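Side-chain contact in major capsid protein (Faustovirus, PDB 5J7O), which forms the double jelly-roll building block of the capsid of a large double-stranded DNA virus and assembles as a trimer: residues Asp12-Ala15 with Asp16-Ile19. Sequence-based numbering, arbitrary orientation.
Sequences DGKA and DRMI
D16 folds its carboxylate back toward the backbone of D12, four residues earlier: D16 OD2 accepts the N-H of D12 N at 3.2 Å, through the lone pair turned away from OD1. The bond is bent, 138° at the hydrogen. A chi1 of -77° swings D16 CG to the side of its own N, where OD2 comes within 3.1 Å of D12 CB. The two acids sit close, D12 OD1 4.3 Å from D16 OD2, but a second subunit supplies donors to both: N585 and H583 to D16, the backbone N of S587 to D12. These bonds would be expected to ease the repulsion.

These residues form a short helix in an N-terminal arm that reaches far from the jelly-roll body and packs on both neighbouring subunits of the trimer. M18 N to K14 O and I19 N to A15 O are i to i+4 bonds, while R17 N makes weak bonds to G13 O (i+4) and K14 O (i+3).

Side chains also pack on the helix backbone and on one another. K14 and M18 run alongside each other, K14 CG 3.8 Å from M18 SD; K14 NZ goes on to the backbone of a bound peptide. The R17 chain bends at chi3 (-51°), bringing one guanidinium face over G13 O, 3.6 Å above the plane and toward its rim. I19 lays CG1 against A15 O at 3.3 Å and also packs on F66 of the third subunit and H583 of the second.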
loop_
_atom_site.group_PDB
_atom_site.type_symbol
_atom_site.label_atom_id
_atom_site.label_comp_id
_atom_site.label_asym_id
_atom_site.label_seq_id
_atom_site.Cartn_x
_atom_site.Cartn_y
_atom_site.Cartn_z
ATOM N N ASP B 12 -39.487 -5.933 -22.268
ATOM C CA ASP B 12 -38.952 -5.566 -23.579
ATOM C C ASP B 12 -38.203 -6.762 -24.157
ATOM O O ASP B 12 -37.003 -6.937 -23.938
ATOM C CB ASP B 12 -38.057 -4.337 -23.484
ATOM C CG ASP B 12 -37.517 -3.906 -24.833
ATOM O OD1 ASP B 12 -36.298 -4.056 -25.065
ATOM O OD2 ASP B 12 -38.315 -3.426 -25.665
ATOM N N GLY B 13 -38.927 -7.596 -24.902
ATOM C CA GLY B 13 -38.310 -8.634 -25.701
ATOM C C GLY B 13 -37.960 -9.893 -24.930
ATOM O O GLY B 13 -38.262 -10.061 -23.747
ATOM N N LYS B 14 -37.299 -10.805 -25.648
ATOM C CA LYS B 14 -36.879 -12.073 -25.060
ATOM C C LYS B 14 -35.839 -11.862 -23.967
ATOM O O LYS B 14 -35.827 -12.588 -22.965
ATOM C CB LYS B 14 -36.333 -12.997 -26.151
ATOM C CG LYS B 14 -35.569 -14.204 -25.628
ATOM C CD LYS B 14 -34.905 -14.989 -26.750
ATOM C CE LYS B 14 -35.932 -15.676 -27.635
ATOM N NZ LYS B 14 -35.292 -16.634 -28.577
ATOM N N ALA B 15 -34.957 -10.876 -24.144
ATOM C CA ALA B 15 -33.920 -10.613 -23.151
ATOM C C ALA B 15 -34.529 -10.302 -21.790
ATOM O O ALA B 15 -34.167 -10.916 -20.779
ATOM C CB ALA B 15 -33.027 -9.465 -23.620
ATOM N N ASP B 16 -35.465 -9.351 -21.745
ATOM C CA ASP B 16 -36.142 -9.032 -20.494
ATOM C C ASP B 16 -37.045 -10.160 -20.019
ATOM O O ASP B 16 -37.406 -10.192 -18.838
ATOM C CB ASP B 16 -36.954 -7.746 -20.646
ATOM C CG ASP B 16 -36.089 -6.505 -20.592
ATOM O OD1 ASP B 16 -34.925 -6.609 -20.153
ATOM O OD2 ASP B 16 -36.576 -5.420 -20.972
ATOM N N ARG B 17 -37.416 -11.083 -20.908
ATOM C CA ARG B 17 -38.253 -12.208 -20.504
ATOM C C ARG B 17 -37.467 -13.224 -19.683
ATOM O O ARG B 17 -38.021 -13.844 -18.767
ATOM C CB ARG B 17 -38.863 -12.872 -21.739
ATOM C CG ARG B 17 -39.962 -13.876 -21.438
ATOM C CD ARG B 17 -40.750 -14.214 -22.697
ATOM N NE ARG B 17 -41.211 -13.013 -23.390
ATOM C CZ ARG B 17 -40.783 -12.628 -24.589
ATOM N NH1 ARG B 17 -39.889 -13.359 -25.242
ATOM N NH2 ARG B 17 -41.254 -11.517 -25.140
ATOM N N MET B 18 -36.183 -13.408 -19.992
ATOM C CA MET B 18 -35.365 -14.406 -19.316
ATOM C C MET B 18 -34.665 -13.875 -18.070
ATOM O O MET B 18 -34.262 -14.673 -17.215
ATOM C CB MET B 18 -34.315 -14.966 -20.282
ATOM C CG MET B 18 -34.913 -15.645 -21.503
ATOM S SD MET B 18 -33.704 -15.914 -22.810
ATOM C CE MET B 18 -32.504 -16.934 -21.959
ATOM N N ILE B 19 -34.517 -12.560 -17.946
ATOM C CA ILE B 19 -33.811 -11.960 -16.823
ATOM C C ILE B 19 -34.766 -11.546 -15.712
ATOM O O ILE B 19 -34.432 -11.657 -14.531
ATOM C CB ILE B 19 -32.971 -10.759 -17.311
ATOM C CG1 ILE B 19 -31.979 -11.207 -18.384
ATOM C CG2 ILE B 19 -32.225 -10.119 -16.156
ATOM C CD1 ILE B 19 -31.177 -10.074 -18.978
#